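Side-chain contacts in MMACHC-like protein (PDB 5UJC), which binds cobalamin and probably strips its upper axial ligand by reduction, using a flavin with NADPH, or glutathione: residues 150-155 / 213-218; 219-222 / 227-230; 28-33 / 135-140; 34-39 / 45-50. One frame throughout, in Å; residues are numbered along the deposited sequence.

Contact 1 (150-155 / 213-218); sequences CHFQED and EDVRTA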
loop_
_atom_site.group_PDB
_atom_site.type_symbol
_atom_site.label_atom_id
_atom_site.label_comp_id
_atom_site.label_asym_id
_atom_site.label_seq_id
_atom_site.Cartn_x
_atom_site.Cartn_y
_atom_site.Cartn_z
ATOM N N CYS A 150 -7.288 -18.821 3.857
ATOM C CA CYS A 150 -8.105 -19.882 3.205
ATOM C C CYS A 150 -7.271 -20.816 2.320
ATOM O O CYS A 150 -7.742 -21.896 1.954
ATOM C CB CYS A 150 -9.248 -19.259 2.357
ATOM S SG CYS A 150 -8.708 -18.229 0.934
ATOM N N HIS A 151 -6.051 -20.380 1.936
ATOM C CA HIS A 151 -5.141 -21.228 1.139
ATOM C C HIS A 151 -4.198 -22.113 1.981
ATOM O O HIS A 151 -3.381 -22.852 1.422
ATOM C CB HIS A 151 -4.307 -20.362 0.182
ATOM C CG HIS A 151 -5.107 -19.711 -0.903
ATOM N ND1 HIS A 151 -4.670 -18.587 -1.570
ATOM C CD2 HIS A 151 -6.312 -20.024 -1.438
ATOM C CE1 HIS A 151 -5.567 -18.237 -2.473
ATOM N NE2 HIS A 151 -6.573 -19.091 -2.414
ATOM N N PHE A 152 -4.309 -22.021 3.312
ATOM C CA PHE A 152 -3.421 -22.742 4.223
ATOM C C PHE A 152 -4.209 -23.550 5.277
ATOM O O PHE A 152 -3.748 -23.791 6.384
ATOM C CB PHE A 152 -2.402 -21.760 4.823
ATOM C CG PHE A 152 -1.442 -21.223 3.796
ATOM C CD1 PHE A 152 -0.308 -21.963 3.442
ATOM C CD2 PHE A 152 -1.767 -20.103 3.027
ATOM C CE1 PHE A 152 0.519 -21.546 2.409
ATOM C CE2 PHE A 152 -0.942 -19.687 1.986
ATOM C CZ PHE A 152 0.194 -20.425 1.670
ATOM N N GLN A 153 -5.346 -24.067 4.838
ATOM C CA GLN A 153 -6.152 -25.002 5.625
ATOM C C GLN A 153 -5.630 -26.423 5.508
ATOM O O GLN A 153 -5.118 -26.825 4.457
ATOM C CB GLN A 153 -7.597 -24.980 5.134
ATOM C CG GLN A 153 -8.259 -23.641 5.261
ATOM C CD GLN A 153 -8.364 -23.216 6.691
ATOM O OE1 GLN A 153 -9.014 -23.871 7.488
ATOM N NE2 GLN A 153 -7.666 -22.169 7.044
ATOM N N GLU A 154 -5.783 -27.183 6.591
ATOM C CA GLU A 154 -5.475 -28.612 6.591
ATOM C C GLU A 154 -6.696 -29.392 7.047
ATOM O O GLU A 154 -7.468 -28.918 7.885
ATOM C CB GLU A 154 -4.290 -28.900 7.512
ATOM C CG GLU A 154 -2.953 -28.449 6.950
ATOM C CD GLU A 154 -2.597 -29.159 5.660
ATOM O OE1 GLU A 154 -3.070 -30.297 5.459
ATOM O OE2 GLU A 154 -1.845 -28.582 4.847
ATOM N N ASP A 155 -6.881 -30.585 6.477
ATOM C CA ASP A 155 -8.047 -31.426 6.802
ATOM C C ASP A 155 -8.024 -31.825 8.273
ATOM O O ASP A 155 -7.032 -32.367 8.759
ATOM C CB ASP A 155 -8.075 -32.687 5.918
ATOM C CG ASP A 155 -8.461 -32.386 4.468
ATOM O OD1 ASP A 155 -9.333 -31.513 4.244
ATOM O OD2 ASP A 155 -7.906 -33.037 3.557
ATOM N N GLU A 213 4.136 -23.887 7.140
ATOM C CA GLU A 213 4.209 -23.551 8.571
ATOM C C GLU A 213 4.793 -22.146 8.797
ATOM O O GLU A 213 4.427 -21.496 9.727
ATOM C CB GLU A 213 4.973 -24.614 9.371
ATOM C CG GLU A 213 4.276 -25.968 9.455
ATOM C CD GLU A 213 2.938 -25.975 10.234
ATOM O OE1 GLU A 213 2.678 -25.094 11.075
ATOM O OE2 GLU A 213 2.140 -26.898 9.992
ATOM N N ASP A 214 5.721 -21.710 7.937
ATOM C CA ASP A 214 6.212 -20.303 7.989
ATOM C C ASP A 214 5.113 -19.327 7.644
ATOM O O ASP A 214 4.972 -18.283 8.302
ATOM C CB ASP A 214 7.399 -20.072 7.037
ATOM C CG ASP A 214 8.658 -20.774 7.486
ATOM O OD1 ASP A 214 8.844 -20.979 8.717
ATOM O OD2 ASP A 214 9.472 -21.103 6.616
ATOM N N VAL A 215 4.275 -19.692 6.668
ATOM C CA VAL A 215 3.146 -18.833 6.288
ATOM C C VAL A 215 2.190 -18.688 7.448
ATOM O O VAL A 215 1.768 -17.571 7.791
ATOM C CB VAL A 215 2.396 -19.382 5.044
ATOM C CG1 VAL A 215 1.159 -18.542 4.742
ATOM C CG2 VAL A 215 3.317 -19.436 3.838
ATOM N N ARG A 216 1.848 -19.810 8.099
ATOM C CA ARG A 216 0.897 -19.733 9.198
ATOM C C ARG A 216 1.465 -18.905 10.372
ATOM O O ARG A 216 0.752 -18.098 10.967
ATOM C CB ARG A 216 0.452 -21.137 9.659
ATOM C CG ARG A 216 -0.471 -21.846 8.660
ATOM C CD ARG A 216 -1.048 -23.158 9.197
ATOM N NE ARG A 216 -0.113 -24.228 8.984
ATOM C CZ ARG A 216 -0.060 -25.018 7.892
ATOM N NH1 ARG A 216 0.896 -25.910 7.794
ATOM N NH2 ARG A 216 -0.965 -24.910 6.895
ATOM N N THR A 217 2.757 -19.045 10.636
ATOM C CA THR A 217 3.406 -18.254 11.685
ATOM C C THR A 217 3.382 -16.764 11.327
ATOM O O THR A 217 3.085 -15.922 12.167
ATOM C CB THR A 217 4.838 -18.717 11.929
ATOM O OG1 THR A 217 4.815 -20.086 12.322
ATOM C CG2 THR A 217 5.505 -17.901 13.029
ATOM N N ALA A 218 3.686 -16.450 10.072
ATOM C CA ALA A 218 3.687 -15.050 9.614
ATOM C C ALA A 218 2.294 -14.439 9.778
ATOM O O ALA A 218 2.150 -13.285 10.235
ATOM C CB ALA A 218 4.137 -14.969 8.166
#

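Contact 2 (219-222 / 227-230); sequences LEKF and KDSG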
loop_
_atom_site.group_PDB
_atom_site.type_symbol
_atom_site.label_atom_id
_atom_site.label_comp_id
_atom_site.label_asym_id
_atom_site.label_seq_id
_atom_site.Cartn_x
_atom_site.Cartn_y
_atom_site.Cartn_z
ATOM N N LEU A 219 1.260 -15.204 9.410
ATOM C CA LEU A 219 -0.084 -14.702 9.506
ATOM C C LEU A 219 -0.524 -14.489 10.957
ATOM O O LEU A 219 -1.242 -13.512 11.256
ATOM C CB LEU A 219 -1.068 -15.610 8.759
ATOM C CG LEU A 219 -0.938 -15.598 7.230
ATOM C CD1 LEU A 219 -1.771 -16.668 6.577
ATOM C CD2 LEU A 219 -1.292 -14.262 6.694
ATOM N N GLU A 220 -0.098 -15.368 11.855
ATOM C CA GLU A 220 -0.340 -15.165 13.287
ATOM C C GLU A 220 0.401 -13.929 13.818
ATOM O O GLU A 220 -0.166 -13.150 14.559
ATOM C CB GLU A 220 0.026 -16.408 14.085
ATOM C CG GLU A 220 -0.937 -17.583 13.804
ATOM C CD GLU A 220 -0.653 -18.835 14.605
ATOM O OE1 GLU A 220 0.117 -18.768 15.571
ATOM O OE2 GLU A 220 -1.246 -19.899 14.280
ATOM N N LYS A 221 1.657 -13.756 13.428
ATOM C CA LYS A 221 2.431 -12.588 13.883
ATOM C C LYS A 221 1.777 -11.296 13.396
ATOM O O LYS A 221 1.739 -10.293 14.103
ATOM C CB LYS A 221 3.878 -12.662 13.392
ATOM C CG LYS A 221 4.772 -13.640 14.169
ATOM C CD LYS A 221 5.083 -13.159 15.604
ATOM C CE LYS A 221 5.562 -11.695 15.678
ATOM N NZ LYS A 221 6.164 -11.324 17.000
ATOM N N PHE A 222 1.254 -11.332 12.186
ATOM C CA PHE A 222 0.570 -10.171 11.605
ATOM C C PHE A 222 -0.732 -9.867 12.368
ATOM O O PHE A 222 -0.956 -8.747 12.812
ATOM C CB PHE A 222 0.293 -10.440 10.123
ATOM C CG PHE A 222 -0.444 -9.324 9.404
ATOM C CD1 PHE A 222 0.016 -8.008 9.455
ATOM C CD2 PHE A 222 -1.570 -9.606 8.627
ATOM C CE1 PHE A 222 -0.638 -7.019 8.761
ATOM C CE2 PHE A 222 -2.212 -8.605 7.935
ATOM C CZ PHE A 222 -1.735 -7.321 7.989
ATOM N N LYS A 227 1.856 -4.808 16.104
ATOM C CA LYS A 227 2.515 -3.615 16.688
ATOM C C LYS A 227 4.023 -3.794 16.823
ATOM O O LYS A 227 4.753 -2.809 16.826
ATOM C CB LYS A 227 1.907 -3.249 18.021
ATOM C CG LYS A 227 0.510 -2.707 17.899
ATOM C CD LYS A 227 -0.116 -2.447 19.240
ATOM C CE LYS A 227 -1.451 -1.741 19.085
ATOM N NZ LYS A 227 -2.050 -1.430 20.411
ATOM N N ASP A 228 4.493 -5.047 16.923
ATOM C CA ASP A 228 5.935 -5.291 17.054
ATOM C C ASP A 228 6.666 -5.385 15.719
ATOM O O ASP A 228 7.875 -5.489 15.700
ATOM C CB ASP A 228 6.262 -6.503 17.992
ATOM C CG ASP A 228 5.896 -7.896 17.395
ATOM O OD1 ASP A 228 5.962 -8.092 16.156
ATOM O OD2 ASP A 228 5.639 -8.827 18.218
ATOM N N SER A 229 5.905 -5.321 14.607
ATOM C CA SER A 229 6.461 -5.344 13.246
ATOM C C SER A 229 7.259 -6.603 12.894
ATOM O O SER A 229 7.823 -6.661 11.817
ATOM C CB SER A 229 7.321 -4.096 12.973
ATOM O OG SER A 229 6.516 -2.975 12.601
ATOM N N GLY A 230 7.207 -7.650 13.730
ATOM C CA GLY A 230 7.916 -8.889 13.403
ATOM C C GLY A 230 7.470 -9.508 12.078
ATOM O O GLY A 230 8.271 -10.089 11.345
HETATM O O HOH W 1 4.306 -8.993 14.024
#

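Contact 3 (28-33 / 135-140); sequences HMFKIG and QTCGHV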
loop_
_atom_site.group_PDB
_atom_site.type_symbol
_atom_site.label_atom_id
_atom_site.label_comp_id
_atom_site.label_asym_id
_atom_site.label_seq_id
_atom_site.Cartn_x
_atom_site.Cartn_y
_atom_site.Cartn_z
ATOM N N HIS A 28 2.941 -0.663 -10.538
ATOM C CA HIS A 28 2.823 -1.947 -11.205
ATOM C C HIS A 28 1.542 -1.960 -12.052
ATOM O O HIS A 28 0.456 -1.661 -11.551
ATOM C CB HIS A 28 2.746 -3.071 -10.167
ATOM C CG HIS A 28 3.925 -3.121 -9.260
ATOM N ND1 HIS A 28 4.958 -3.990 -9.446
ATOM C CD2 HIS A 28 4.237 -2.391 -8.165
ATOM C CE1 HIS A 28 5.858 -3.809 -8.493
ATOM N NE2 HIS A 28 5.455 -2.819 -7.726
ATOM N N MET A 29 1.671 -2.310 -13.325
ATOM C CA MET A 29 0.555 -2.299 -14.247
ATOM C C MET A 29 -0.225 -3.609 -14.164
ATOM O O MET A 29 0.365 -4.695 -14.012
ATOM C CB MET A 29 1.051 -2.050 -15.666
ATOM C CG MET A 29 -0.060 -1.728 -16.652
ATOM S SD MET A 29 0.469 -1.071 -18.218
ATOM C CE MET A 29 1.229 -2.459 -18.940
ATOM N N PHE A 30 -1.548 -3.522 -14.307
ATOM C CA PHE A 30 -2.364 -4.715 -14.438
ATOM C C PHE A 30 -3.646 -4.429 -15.171
ATOM O O PHE A 30 -3.970 -3.275 -15.429
ATOM C CB PHE A 30 -2.648 -5.343 -13.065
ATOM C CG PHE A 30 -3.519 -4.498 -12.149
ATOM C CD1 PHE A 30 -2.987 -3.423 -11.440
ATOM C CD2 PHE A 30 -4.853 -4.822 -11.948
ATOM C CE1 PHE A 30 -3.788 -2.669 -10.592
ATOM C CE2 PHE A 30 -5.640 -4.095 -11.086
ATOM C CZ PHE A 30 -5.107 -3.028 -10.390
ATOM N N LYS A 31 -4.340 -5.496 -15.575
ATOM C CA LYS A 31 -5.600 -5.366 -16.283
ATOM C C LYS A 31 -6.742 -5.511 -15.279
ATOM O O LYS A 31 -6.719 -6.392 -14.440
ATOM C CB LYS A 31 -5.722 -6.446 -17.368
ATOM C CG LYS A 31 -4.652 -6.368 -18.439
ATOM C CD LYS A 31 -4.801 -7.480 -19.465
ATOM C CE LYS A 31 -4.471 -8.856 -18.886
ATOM N NZ LYS A 31 -4.035 -9.798 -19.951
ATOM N N ILE A 32 -7.793 -4.729 -15.434
ATOM C CA ILE A 32 -8.926 -4.843 -14.540
ATOM C C ILE A 32 -9.504 -6.272 -14.576
ATOM O O ILE A 32 -9.915 -6.795 -13.545
ATOM C CB ILE A 32 -10.032 -3.802 -14.876
ATOM C CG1 ILE A 32 -9.563 -2.377 -14.544
ATOM C CG2 ILE A 32 -11.332 -4.125 -14.141
ATOM C CD1 ILE A 32 -9.274 -2.132 -13.077
ATOM N N GLY A 33 -9.504 -6.908 -15.752
ATOM C CA GLY A 33 -10.018 -8.281 -15.861
ATOM C C GLY A 33 -9.297 -9.270 -14.942
ATOM O O GLY A 33 -9.909 -10.226 -14.426
ATOM N N GLN A 135 -4.428 -6.115 -1.670
ATOM C CA GLN A 135 -3.590 -7.326 -1.667
ATOM C C GLN A 135 -3.879 -8.189 -2.881
ATOM O O GLN A 135 -2.974 -8.793 -3.462
ATOM C CB GLN A 135 -3.763 -8.113 -0.368
ATOM C CG GLN A 135 -3.324 -7.305 0.845
ATOM C CD GLN A 135 -3.971 -7.777 2.109
ATOM O OE1 GLN A 135 -5.203 -7.864 2.197
ATOM N NE2 GLN A 135 -3.153 -8.112 3.107
ATOM N N THR A 136 -5.133 -8.201 -3.313
ATOM C CA THR A 136 -5.486 -8.905 -4.549
ATOM C C THR A 136 -4.848 -8.207 -5.764
ATOM O O THR A 136 -4.251 -8.870 -6.612
ATOM C CB THR A 136 -7.005 -9.021 -4.701
ATOM O OG1 THR A 136 -7.520 -9.871 -3.662
ATOM C CG2 THR A 136 -7.387 -9.612 -6.038
ATOM N N CYS A 137 -4.920 -6.866 -5.812
ATOM C CA CYS A 137 -4.228 -6.139 -6.877
ATOM C C CYS A 137 -2.736 -6.481 -6.895
ATOM O O CYS A 137 -2.156 -6.680 -7.937
ATOM C CB CYS A 137 -4.375 -4.615 -6.732
ATOM S SG CYS A 137 -6.036 -3.998 -6.946
ATOM N N GLY A 138 -2.115 -6.483 -5.725
ATOM C CA GLY A 138 -0.690 -6.740 -5.644
ATOM C C GLY A 138 -0.303 -8.097 -6.165
ATOM O O GLY A 138 0.773 -8.269 -6.799
ATOM N N HIS A 139 -1.157 -9.078 -5.915
ATOM C CA HIS A 139 -0.874 -10.437 -6.366
ATOM C C HIS A 139 -1.052 -10.560 -7.899
ATOM O O HIS A 139 -0.156 -11.054 -8.607
ATOM C CB HIS A 139 -1.784 -11.415 -5.634
ATOM C CG HIS A 139 -1.375 -12.849 -5.771
ATOM N ND1 HIS A 139 -0.555 -13.471 -4.865
ATOM C CD2 HIS A 139 -1.665 -13.772 -6.714
ATOM C CE1 HIS A 139 -0.368 -14.726 -5.229
ATOM N NE2 HIS A 139 -1.031 -14.933 -6.353
ATOM N N VAL A 140 -2.178 -10.059 -8.423
ATOM C CA VAL A 140 -2.415 -10.186 -9.835
ATOM C C VAL A 140 -1.466 -9.322 -10.668
ATOM O O VAL A 140 -1.162 -9.663 -11.819
ATOM C CB VAL A 140 -3.884 -9.946 -10.236
ATOM C CG1 VAL A 140 -4.823 -10.886 -9.463
ATOM C CG2 VAL A 140 -4.296 -8.495 -10.099
#

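Contact 4 (34-39 / 45-50); sequences SYNEAV and FALPYD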
loop_
_atom_site.group_PDB
_atom_site.type_symbol
_atom_site.label_atom_id
_atom_site.label_comp_id
_atom_site.label_asym_id
_atom_site.label_seq_id
_atom_site.Cartn_x
_atom_site.Cartn_y
_atom_site.Cartn_z
ATOM N N SER A 34 -8.003 -9.054 -14.730
ATOM C CA SER A 34 -7.235 -9.923 -13.841
ATOM C C SER A 34 -7.707 -9.782 -12.409
ATOM O O SER A 34 -7.823 -10.763 -11.686
ATOM C CB SER A 34 -5.762 -9.611 -13.932
ATOM O OG SER A 34 -5.281 -9.831 -15.251
ATOM N N TYR A 35 -8.003 -8.558 -12.007
ATOM C CA TYR A 35 -8.561 -8.316 -10.692
ATOM C C TYR A 35 -9.962 -8.943 -10.549
ATOM O O TYR A 35 -10.252 -9.629 -9.561
ATOM C CB TYR A 35 -8.630 -6.808 -10.418
ATOM C CG TYR A 35 -9.264 -6.450 -9.093
ATOM C CD1 TYR A 35 -8.509 -6.391 -7.926
ATOM C CD2 TYR A 35 -10.632 -6.170 -9.006
ATOM C CE1 TYR A 35 -9.077 -6.063 -6.730
ATOM C CE2 TYR A 35 -11.207 -5.808 -7.813
ATOM C CZ TYR A 35 -10.432 -5.767 -6.669
ATOM O OH TYR A 35 -10.985 -5.418 -5.449
ATOM N N ASN A 36 -10.813 -8.704 -11.523
ATOM C CA ASN A 36 -12.179 -9.216 -11.457
ATOM C C ASN A 36 -12.224 -10.737 -11.444
ATOM O O ASN A 36 -13.076 -11.325 -10.784
ATOM C CB ASN A 36 -13.013 -8.659 -12.590
ATOM C CG ASN A 36 -13.409 -7.209 -12.370
ATOM O OD1 ASN A 36 -13.316 -6.687 -11.253
ATOM N ND2 ASN A 36 -13.898 -6.565 -13.424
ATOM N N GLU A 37 -11.323 -11.373 -12.200
ATOM C CA GLU A 37 -11.214 -12.847 -12.182
ATOM C C GLU A 37 -10.856 -13.350 -10.772
ATOM O O GLU A 37 -11.394 -14.358 -10.308
ATOM C CB GLU A 37 -10.173 -13.336 -13.228
ATOM C CG GLU A 37 -9.901 -14.850 -13.221
ATOM C CD GLU A 37 -8.710 -15.255 -14.101
ATOM O OE1 GLU A 37 -7.801 -14.409 -14.348
ATOM O OE2 GLU A 37 -8.671 -16.430 -14.529
ATOM N N ALA A 38 -9.972 -12.621 -10.084
ATOM C CA ALA A 38 -9.510 -13.036 -8.787
ATOM C C ALA A 38 -10.602 -12.839 -7.689
ATOM O O ALA A 38 -10.831 -13.740 -6.877
ATOM C CB ALA A 38 -8.249 -12.296 -8.410
ATOM N N VAL A 39 -11.233 -11.663 -7.652
ATOM C CA VAL A 39 -12.261 -11.420 -6.629
ATOM C C VAL A 39 -13.543 -12.134 -6.915
ATOM O O VAL A 39 -14.323 -12.403 -5.992
ATOM C CB VAL A 39 -12.546 -9.908 -6.369
ATOM C CG1 VAL A 39 -11.288 -9.202 -5.884
ATOM C CG2 VAL A 39 -13.111 -9.194 -7.593
ATOM N N PHE A 45 -17.062 -6.804 -5.085
ATOM C CA PHE A 45 -15.813 -6.123 -5.344
ATOM C C PHE A 45 -15.498 -5.984 -6.838
ATOM O O PHE A 45 -14.579 -5.295 -7.205
ATOM C CB PHE A 45 -14.675 -6.874 -4.634
ATOM C CG PHE A 45 -14.763 -6.792 -3.147
ATOM C CD1 PHE A 45 -14.403 -5.637 -2.497
ATOM C CD2 PHE A 45 -15.266 -7.855 -2.402
ATOM C CE1 PHE A 45 -14.526 -5.533 -1.136
ATOM C CE2 PHE A 45 -15.366 -7.766 -1.040
ATOM C CZ PHE A 45 -14.977 -6.610 -0.404
ATOM N N ALA A 46 -16.230 -6.690 -7.700
ATOM C CA ALA A 46 -15.978 -6.594 -9.136
ATOM C C ALA A 46 -16.064 -5.119 -9.595
ATOM O O ALA A 46 -16.957 -4.404 -9.197
ATOM C CB ALA A 46 -16.973 -7.449 -9.901
ATOM N N LEU A 47 -15.109 -4.686 -10.412
ATOM C CA LEU A 47 -15.047 -3.313 -10.847
ATOM C C LEU A 47 -15.696 -3.163 -12.222
ATOM O O LEU A 47 -15.549 -4.049 -13.077
ATOM C CB LEU A 47 -13.596 -2.856 -10.914
ATOM C CG LEU A 47 -12.863 -2.879 -9.581
ATOM C CD1 LEU A 47 -11.352 -2.698 -9.793
ATOM C CD2 LEU A 47 -13.407 -1.798 -8.660
ATOM N N PRO A 48 -16.389 -2.025 -12.454
ATOM C CA PRO A 48 -17.233 -1.866 -13.643
ATOM C C PRO A 48 -16.462 -1.320 -14.866
ATOM O O PRO A 48 -16.791 -0.266 -15.389
ATOM C CB PRO A 48 -18.289 -0.869 -13.171
ATOM C CG PRO A 48 -17.547 -0.001 -12.229
ATOM C CD PRO A 48 -16.630 -0.938 -11.479
ATOM N N TYR A 49 -15.453 -2.062 -15.295
ATOM C CA TYR A 49 -14.664 -1.714 -16.467
ATOM C C TYR A 49 -14.435 -2.948 -17.290
ATOM O O TYR A 49 -14.387 -4.066 -16.749
ATOM C CB TYR A 49 -13.304 -1.112 -16.047
ATOM C CG TYR A 49 -13.444 0.071 -15.149
ATOM C CD1 TYR A 49 -13.683 1.329 -15.668
ATOM C CD2 TYR A 49 -13.378 -0.071 -13.776
ATOM C CE1 TYR A 49 -13.877 2.411 -14.839
ATOM C CE2 TYR A 49 -13.536 1.001 -12.942
ATOM C CZ TYR A 49 -13.799 2.244 -13.477
ATOM O OH TYR A 49 -13.971 3.314 -12.659
ATOM N N ASP A 50 -14.223 -2.763 -18.586
ATOM C CA ASP A 50 -13.859 -3.882 -19.470
ATOM C C ASP A 50 -12.571 -4.574 -19.022
ATOM O O ASP A 50 -11.675 -3.937 -18.423
ATOM C CB ASP A 50 -13.707 -3.399 -20.924
ATOM C CG ASP A 50 -15.034 -2.915 -21.538
ATOM O OD1 ASP A 50 -16.114 -3.224 -20.989
ATOM O OD2 ASP A 50 -14.980 -2.203 -22.567
HETATM O O HOH W 2 -13.166 -3.922 -5.489
HETATM O O HOH W 3 -13.806 -6.771 -16.256
#

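Contact 1 (150-155 / 213-218)
The Phe152 ring carries the Val215 methyl CG1 on one face. Val215 CG1 sits 3.5 Å from the centroid of the Phe152 ring and 6° off the normal, a clear CH-pi contact. The second methyl, Val215 CG2, lies farther toward the rim, 3.8 Å from Phe152 CE1. Val215 has CG1 anti to its backbone N (chi1 175°), which puts that methyl in front of the ring. The other flat group is the Arg216 guanidinium, which is used at its edge. Arg216 NH2 gives a hydrogen bond of 3.0 Å to Phe152 O, with an N-H...O angle of 144°. The oxygen lies near the guanidinium plane, but NH2 stands above the carbonyl plane, not on a lone pair. The bend of the arginine chain at chi3 turns NH2 toward the loop. Arg216 NH1 meets Glu213 OE2 at 2.7 Å, three residues back on the same helix. This salt bridge has a weak hydrogen-bond geometry, but it probably helps to fix the rotation of the guanidinium. With an alanine in place of Phe152, Val215 CG1 would probably lose the aromatic face that covers it, leaving a gap between loop and helix. Phe152 and Val215 also both touch Tyr147, on strand 145-147. The arrangement is an aliphatic-on-aromatic packing with an arginine-to-carbonyl bond beside it. It joins the loop after strand 145-147 to helix 212-225, next to a tyrosine that by similarity binds the substrate.

Contact 2 (219-222 / 227-230)
Lys221 and Asp228 form a surface salt bridge between helix 212-225 and the Asx turn that follows it. Lys221 NZ lies 2.8 Å from Asp228 OD2 and donates a hydrogen bond to it. It reaches this oxygen on the syn side, 19° out of the carboxylate plane. Bends at chi2 and chi3 curl the lysine chain toward the turn. Asp228 holds CG between its backbone N and carbonyl carbon (chi1 71°). This places Asp228 OD1 over the turn, where it accepts from Gly230 N at 2.8 Å. That bond comes from the anti side. It spans two residues and defines the Asx turn. Of the two carboxylate oxygens, OD2 takes the lysine, while OD1 takes Gly230 N and water 1. Helix 212-225 also belongs to the cobalamin site. Its Phe222 touches the bound cobalamin and meets the ring of Phe231. Lys221 itself is about 10 Å from the ligand, measured from its side chain. Water 1 lies between the segments, 2.9 Å from Lys221 O and 2.8 Å from Asp228 OD1. Either oxygen can accept from this water, but its protons may be shared with other acceptors. Gly230 packs with its CA 4.3 Å from Lys221 CE. The absence of a side chain at Gly230 lets the lysine pass this close.

Contact 3 (28-33 / 135-140)
Phe30, near the end of strand 25-31, faces Val140 on helix 134-140, with their CA atoms 7.1 Å apart. No hydrogen bond crosses, and the contact is made by three side chains. The Phe30 ring reaches out between the strand and the helix. With chi1 at 66°, its CG is staggered between the two backbone branches, and the ring points at the helix. The far end of the ring meets Cys137, with Phe30 CZ 3.7 Å from Cys137 SG. Cys137 SG is 4.7 Å from the Phe30 ring centroid and 51° off the normal, an oblique sulfur-aromatic contact. Nearer the ring's root, Phe30 CD2 meets the Val140 methyl CG2 at 4.1 Å. The ring therefore spans one turn of the helix, from Cys137 to Val140. Were Phe30 a serine, a gap would probably open beside the buried Cys137 sulfur, and Val140 CG2 would lose its aromatic neighbour. On the same helix, Gln135 hydrogen-bonds the bound cobalamin through NE2. Strand 25-31 is an outer strand of the four-stranded antiparallel sheet. Phe30 also touches Ala55 on strand 53-60 and Val189 on strand 185-196, while Cys137 touches Val189 and Tyr35. Helix 134-140 thus packs against both the sheet and helix 32-39.

Contact 4 (34-39 / 45-50)
Phe45 comes first, and its CB packs on Val39 CG2 at 4.1 Å. The carbonyl oxygen of Phe45 lies at the edge of the Tyr35 ring, 3.5 Å from Tyr35 CE2. Water 2 joins the same two residues, donating to Phe45 O and accepting from Tyr35 OH, each at 2.6 Å. Tyr35 OH is also hydrogen-bonded to Leu133 N. Ala46 follows, its CA close to Asn36 OD1. At Leu47 the Asn36 amide grips the backbone twice. Leu47 N donates to Asn36 OD1 at 2.8 Å, in a nearly straight bond (172°). Asn36 ND2 donates to Leu47 O at 3.0 Å, in the carbonyl plane and on a lone pair. These two bonds hold the buried amide and settle which way round it sits. The Leu47 side chain crosses Tyr35 at about a right angle, and Leu47 CD1 lies 3.6 Å from Tyr35 CD2. The chain then makes an inverse gamma turn about Pro48. Beyond it, water 3 accepts from Asn36 ND2 and donates to Tyr49 O. An asparagine bound to both the N-H and the C=O of one residue here ties the return loop to helix 32-39. Ala38, Val39 and Phe45 line the cobalamin pocket at this end, where Val39 O accepts a hydrogen bond from the ligand.

The contacts fall into two groups. Contacts 3 and 4 have centres 10 Å apart, share helix 32-39 and touch, with Thr136 CG2 3.7 Å from Ala38 CB. Contact 4 is nested along the chain inside the long loop that contact 3 closes. Contacts 1 and 2 follow in series. Both use helix 212-225, their centres are 15 Å apart, and they meet only where their segments adjoin in sequence. The two groups lie 23 to 30 Å apart, centre to centre. Residues of contacts 2, 3 and 4 line the cobalamin pocket, so helix 212-225 and the helices 32-39 and 134-140 all contribute walls to one ligand site.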